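Local coordinates for Non-structural protein (Porcine reproductive and respiratory syndrome virus, PDB 3IFU) that is the nsp1alpha part of the viral polyprotein, a zinc-binding papain-like cysteine protease of the leader region that probably also suppresses host interferon-beta production, at residues A[67-72]-A[144-149]; A[126-131]-A[174-179]. All coordinates share one frame; numbering follows the deposited sequence.

How the interactions relate
Interactions 1 and 2 lie side by side, with centres 13 Å apart. Their segments alternate along the chain. Both reach the four-stranded antiparallel sheet: 147-148 lies at one outer end and 127-130 at the other. Interaction 1 holds two ligands of a zinc ion. Interaction 2 carries the chain tail, which runs on from Ala179 to Met180, a third ligand. Phe176 joins the two contacts: its CE2 lies 3.4 Å from Val147 CG1. Ala179 CB meets the same Val147 CG1 at 3.5 Å. The Phe176 side chain is about 9 Å from the zinc ion, so interaction 2 touches Val147, the residue after the ligand His146, and does not bind the metal.

Interaction 1: residues A[67-72]-A[144-149]; sequences TVECSP and SLHVSD. With ZN (zinc ion), chain B.
Cys70 and His146 meet through a zinc ion. Cys70 SG binds the metal at 2.4 Å and His146 ND1 at 2.2 Å. Cys76 SG and the terminal OXT of Met180 complete the site. This is the tight, buried part of the contact. The SG of Cys70 stands anti to its own nitrogen (chi1 180°), which brings it to the metal while CB approaches the imidazole obliquely, 3.5 Å from ND1. His146 leaves its backbone toward the 67-72 loop, and its ND1 faces the metal. CB of the adjacent Leu145 lies against one face of that ring, toward its rim.

The Glu69 side is more open: Glu69 is partly exposed, whereas Cys70 is buried. The packing is still close, for the extended Glu69 side chain reaches back to His146. OE1 arrives at the ring edge near the ring plane, 3.2 Å from NE2. The carboxylate is turned 49° from the imidazole plane, and its CD lies 3.2 Å from CD2. The acid therefore sits beside the NE2-CD2 edge of the ring, while ND1 is taken by the metal. Asn143 and Phe152 also touch Glu69.

A water bridges the two backbones beside the metal site. It accepts a hydrogen bond from Ser71 N at 2.8 Å, and it also lies within bonding distance of Glu69 O and of Val147 O, the latter at 2.9 Å. It ties the loop to the start of strand 147-148, an outer strand of the sheet in the cysteine proteinase domain.

The zinc ion thus joins a loop, a residue next to a sheet strand and the end of the chain. A terminal carboxylate oxygen of Met180 serves as a ligand, which is consistent with the site forming on the cleaved product.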
loop_
_atom_site.group_PDB
_atom_site.type_symbol
_atom_site.label_atom_id
_atom_site.label_comp_id
_atom_site.label_asym_id
_atom_site.label_seq_id
_atom_site.Cartn_x
_atom_site.Cartn_y
_atom_site.Cartn_z
ATOM N N THR A 67 15.180 10.209 12.612
ATOM C CA THR A 67 14.687 11.581 12.705
ATOM C C THR A 67 13.241 11.602 12.204
ATOM O O THR A 67 12.811 10.688 11.497
ATOM C CB THR A 67 15.555 12.534 11.855
ATOM O OG1 THR A 67 16.840 12.678 12.472
ATOM C CG2 THR A 67 14.913 13.905 11.742
ATOM N N VAL A 68 12.482 12.629 12.571
ATOM C CA VAL A 68 11.097 12.708 12.131
ATOM C C VAL A 68 10.989 12.609 10.616
ATOM O O VAL A 68 9.899 12.391 10.081
ATOM C CB VAL A 68 10.423 14.017 12.590
ATOM C CG1 VAL A 68 10.218 13.991 14.086
ATOM C CG2 VAL A 68 11.273 15.204 12.192
ATOM N N GLU A 69 12.120 12.759 9.926
ATOM C CA GLU A 69 12.122 12.688 8.470
ATOM C C GLU A 69 13.059 11.652 7.840
ATOM O O GLU A 69 12.886 11.297 6.674
ATOM C CB GLU A 69 12.403 14.076 7.876
ATOM C CG GLU A 69 13.785 14.651 8.139
ATOM C CD GLU A 69 14.002 15.984 7.424
ATOM O OE1 GLU A 69 15.124 16.523 7.485
ATOM O OE2 GLU A 69 13.049 16.496 6.799
ATOM N N CYS A 70 14.042 11.160 8.590
ATOM C CA CYS A 70 14.960 10.169 8.035
ATOM C C CYS A 70 14.901 8.845 8.788
ATOM O O CYS A 70 15.441 8.720 9.886
ATOM C CB CYS A 70 16.399 10.703 8.042
ATOM S SG CYS A 70 17.652 9.546 7.381
ATOM N N SER A 71 14.249 7.853 8.193
ATOM C CA SER A 71 14.137 6.545 8.827
ATOM C C SER A 71 14.053 5.414 7.805
ATOM O O SER A 71 13.214 5.440 6.910
ATOM C CB SER A 71 12.905 6.507 9.730
ATOM O OG SER A 71 12.852 5.292 10.453
ATOM N N PRO A 72 14.924 4.401 7.925
ATOM C CA PRO A 72 15.993 4.186 8.915
ATOM C C PRO A 72 17.018 5.319 8.910
ATOM O O PRO A 72 17.417 5.788 7.846
ATOM C CB PRO A 72 16.614 2.866 8.466
ATOM C CG PRO A 72 15.455 2.145 7.848
ATOM C CD PRO A 72 14.787 3.227 7.045
ATOM N N SER A 144 13.847 17.377 -0.268
ATOM C CA SER A 144 15.163 17.491 -0.889
ATOM C C SER A 144 16.296 16.655 -0.281
ATOM O O SER A 144 17.391 16.588 -0.845
ATOM C CB SER A 144 15.580 18.966 -0.938
ATOM O OG SER A 144 15.681 19.521 0.363
ATOM N N LEU A 145 16.040 15.999 0.845
ATOM C CA LEU A 145 17.073 15.193 1.494
ATOM C C LEU A 145 16.662 13.783 1.867
ATOM O O LEU A 145 17.513 12.900 1.969
ATOM C CB LEU A 145 17.570 15.897 2.762
ATOM C CG LEU A 145 18.586 17.027 2.557
ATOM C CD1 LEU A 145 18.430 18.072 3.656
ATOM C CD2 LEU A 145 20.000 16.449 2.535
ATOM N N HIS A 146 15.370 13.552 2.072
ATOM C CA HIS A 146 14.934 12.227 2.488
ATOM C C HIS A 146 13.733 11.661 1.752
ATOM O O HIS A 146 13.037 12.370 1.031
ATOM C CB HIS A 146 14.639 12.271 3.979
ATOM C CG HIS A 146 15.675 13.008 4.767
ATOM N ND1 HIS A 146 16.895 12.457 5.094
ATOM C CD2 HIS A 146 15.689 14.270 5.260
ATOM C CE1 HIS A 146 17.614 13.343 5.757
ATOM N NE2 HIS A 146 16.905 14.451 5.870
ATOM N N VAL A 147 13.505 10.368 1.941
ATOM C CA VAL A 147 12.370 9.685 1.335
ATOM C C VAL A 147 11.811 8.696 2.347
ATOM O O VAL A 147 12.487 8.329 3.310
ATOM C CB VAL A 147 12.756 8.902 0.041
ATOM C CG1 VAL A 147 13.362 9.840 -0.984
ATOM C CG2 VAL A 147 13.701 7.764 0.368
ATOM N N SER A 148 10.574 8.268 2.121
ATOM C CA SER A 148 9.910 7.310 2.995
ATOM C C SER A 148 8.751 6.691 2.230
ATOM O O SER A 148 8.325 7.217 1.194
ATOM C CB SER A 148 9.380 8.002 4.255
ATOM O OG SER A 148 8.797 7.064 5.147
ATOM N N ASP A 149 8.242 5.573 2.738
ATOM C CA ASP A 149 7.121 4.905 2.090
ATOM C C ASP A 149 5.805 5.420 2.678
ATOM O O ASP A 149 4.716 5.026 2.268
ATOM C CB ASP A 149 7.254 3.384 2.245
ATOM C CG ASP A 149 7.073 2.917 3.675
ATOM O OD1 ASP A 149 7.692 3.495 4.594
ATOM O OD2 ASP A 149 6.310 1.951 3.874
HETATM ZN ZN ZN B . 17.271 10.273 5.175
HETATM O O HOH W 1 12.545 8.741 6.185
#

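Interaction 2: residues A[126-131]-A[174-179]; sequences CRWYPI and CPFECA
Pro175 sets its CD-CG edge over one face of the Trp128 indole. Its CD sits 3.5 Å from the centroid of the five-membered ring, almost straight above it, and makes a CH-pi contact. The neighbouring CG leans over the six-membered ring and comes 3.6 Å from CE3. The proline therefore spans the junction of the two rings, with CE2 the indole atom nearest its CD.

The Trp128 side chain leaves the strand toward the 174-179 segment. Its CG stands anti to the carbonyl carbon (chi1 -76°), which lays the indole across to that segment, and chi2 of 104° turns the ring face to Pro175. CH2 then reaches Phe176 CE2 at 3.9 Å. The two aromatic planes are perpendicular, but the rings meet obliquely, with the centroids of the indole six-membered ring and the Phe176 ring 5.9 Å apart. Close to the pyrrole side, Cys174 CA lies 4.2 Å from NE1, and Cys174 SG makes a longer, oblique sulfur-aromatic contact with the same ring.

Trp128 belongs to strand 127-130, an outer strand of the four-stranded antiparallel sheet of the papain-like protease domain. Strand 157-160 pairs beside it, and Leu159 of that strand touches the indole, as does Ala142 of strand 140-142. The 174-179 segment, on its way to the chain end, crosses this side of the sheet as an irregular loop.

Phe176 has its CG between the backbone nitrogen and carbonyl carbon (chi1 53°). This turns the ring back against its own segment, where it is gripped on both faces. Cys174 SG lies 3.7 Å above one face, toward the rim, and Ala179 CB lies 3.8 Å above the centre of the opposite face. Leu116 of helix 113-118 touches both Phe176 and Cys174, and Ala142 also packs on the phenylalanine.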
loop_
_atom_site.group_PDB
_atom_site.type_symbol
_atom_site.label_atom_id
_atom_site.label_comp_id
_atom_site.label_asym_id
_atom_site.label_seq_id
_atom_site.Cartn_x
_atom_site.Cartn_y
_atom_site.Cartn_z
ATOM N N CYS A 126 5.414 5.955 -13.013
ATOM C CA CYS A 126 5.463 6.742 -11.786
ATOM C C CYS A 126 5.642 8.225 -12.093
ATOM O O CYS A 126 6.353 8.598 -13.022
ATOM C CB CYS A 126 6.600 6.261 -10.871
ATOM S SG CYS A 126 6.423 4.579 -10.229
ATOM N N ARG A 127 4.987 9.063 -11.299
ATOM C CA ARG A 127 5.057 10.505 -11.466
ATOM C C ARG A 127 5.156 11.125 -10.088
ATOM O O ARG A 127 4.619 10.572 -9.131
ATOM C CB ARG A 127 3.788 11.014 -12.152
ATOM C CG ARG A 127 3.538 10.435 -13.547
ATOM C CD ARG A 127 4.384 11.128 -14.623
ATOM N NE ARG A 127 4.221 10.514 -15.943
ATOM C CZ ARG A 127 4.750 9.345 -16.313
ATOM N NH1 ARG A 127 5.494 8.641 -15.472
ATOM N NH2 ARG A 127 4.522 8.870 -17.530
ATOM N N TRP A 128 5.858 12.251 -9.978
ATOM C CA TRP A 128 5.972 12.952 -8.701
ATOM C C TRP A 128 4.807 13.928 -8.623
ATOM O O TRP A 128 4.315 14.395 -9.646
ATOM C CB TRP A 128 7.283 13.735 -8.597
ATOM C CG TRP A 128 8.484 12.889 -8.328
ATOM C CD1 TRP A 128 9.444 12.515 -9.226
ATOM C CD2 TRP A 128 8.846 12.282 -7.076
ATOM N NE1 TRP A 128 10.381 11.712 -8.613
ATOM C CE2 TRP A 128 10.037 11.552 -7.293
ATOM C CE3 TRP A 128 8.277 12.283 -5.793
ATOM C CZ2 TRP A 128 10.673 10.826 -6.274
ATOM C CZ3 TRP A 128 8.910 11.561 -4.777
ATOM C CH2 TRP A 128 10.094 10.843 -5.027
ATOM N N TYR A 129 4.356 14.227 -7.413
ATOM C CA TYR A 129 3.251 15.155 -7.236
ATOM C C TYR A 129 3.502 15.981 -5.993
ATOM O O TYR A 129 4.037 15.475 -4.999
ATOM C CB TYR A 129 1.929 14.410 -7.053
ATOM C CG TYR A 129 1.454 13.631 -8.256
ATOM C CD1 TYR A 129 0.597 14.208 -9.190
ATOM C CD2 TYR A 129 1.856 12.312 -8.457
ATOM C CE1 TYR A 129 0.149 13.489 -10.293
ATOM C CE2 TYR A 129 1.420 11.586 -9.556
ATOM C CZ TYR A 129 0.566 12.175 -10.472
ATOM O OH TYR A 129 0.134 11.454 -11.565
ATOM N N PRO A 130 3.151 17.275 -6.038
ATOM C CA PRO A 130 3.344 18.145 -4.873
ATOM C C PRO A 130 2.287 17.698 -3.878
ATOM O O PRO A 130 1.110 17.654 -4.217
ATOM C CB PRO A 130 3.042 19.536 -5.423
ATOM C CG PRO A 130 3.403 19.411 -6.879
ATOM C CD PRO A 130 2.833 18.067 -7.238
ATOM N N ILE A 131 2.691 17.344 -2.666
ATOM C CA ILE A 131 1.716 16.893 -1.683
ATOM C C ILE A 131 0.737 18.021 -1.367
ATOM O O ILE A 131 1.145 19.121 -1.006
ATOM C CB ILE A 131 2.397 16.423 -0.380
ATOM C CG1 ILE A 131 3.320 15.237 -0.665
ATOM C CG2 ILE A 131 1.342 16.029 0.635
ATOM C CD1 ILE A 131 4.255 14.894 0.486
ATOM N N CYS A 174 12.772 15.846 -9.916
ATOM C CA CYS A 174 13.047 14.921 -8.824
ATOM C C CYS A 174 13.237 15.795 -7.587
ATOM O O CYS A 174 14.102 16.662 -7.569
ATOM C CB CYS A 174 14.320 14.110 -9.090
ATOM S SG CYS A 174 14.667 12.832 -7.837
ATOM N N PRO A 175 12.430 15.580 -6.539
ATOM C CA PRO A 175 12.519 16.364 -5.302
ATOM C C PRO A 175 13.908 16.447 -4.676
ATOM O O PRO A 175 14.218 17.395 -3.960
ATOM C CB PRO A 175 11.526 15.658 -4.378
ATOM C CG PRO A 175 10.502 15.134 -5.335
ATOM C CD PRO A 175 11.364 14.569 -6.440
ATOM N N PHE A 176 14.748 15.460 -4.958
ATOM C CA PHE A 176 16.077 15.412 -4.361
ATOM C C PHE A 176 17.204 15.093 -5.340
ATOM O O PHE A 176 16.968 14.690 -6.483
ATOM C CB PHE A 176 16.075 14.363 -3.252
ATOM C CG PHE A 176 15.569 13.021 -3.707
ATOM C CD1 PHE A 176 16.394 12.153 -4.414
ATOM C CD2 PHE A 176 14.250 12.645 -3.474
ATOM C CE1 PHE A 176 15.910 10.933 -4.880
ATOM C CE2 PHE A 176 13.759 11.430 -3.938
ATOM C CZ PHE A 176 14.589 10.573 -4.641
ATOM N N GLU A 177 18.430 15.275 -4.859
ATOM C CA GLU A 177 19.635 14.997 -5.627
ATOM C C GLU A 177 20.280 13.785 -4.979
ATOM O O GLU A 177 20.879 12.944 -5.638
ATOM C CB GLU A 177 20.594 16.179 -5.547
ATOM C CG GLU A 177 20.131 17.404 -6.295
ATOM C CD GLU A 177 20.137 17.167 -7.782
ATOM O OE1 GLU A 177 19.227 16.466 -8.279
ATOM O OE2 GLU A 177 21.069 17.666 -8.449
ATOM N N CYS A 178 20.142 13.711 -3.665
ATOM C CA CYS A 178 20.701 12.613 -2.908
ATOM C C CYS A 178 19.897 12.389 -1.635
ATOM O O CYS A 178 20.052 13.107 -0.649
ATOM C CB CYS A 178 22.160 12.904 -2.559
ATOM S SG CYS A 178 22.916 11.684 -1.479
ATOM N N ALA A 179 19.019 11.398 -1.676
ATOM C CA ALA A 179 18.214 11.065 -0.521
ATOM C C ALA A 179 18.948 9.936 0.186
ATOM O O ALA A 179 19.214 8.885 -0.399
ATOM C CB ALA A 179 16.820 10.618 -0.954
#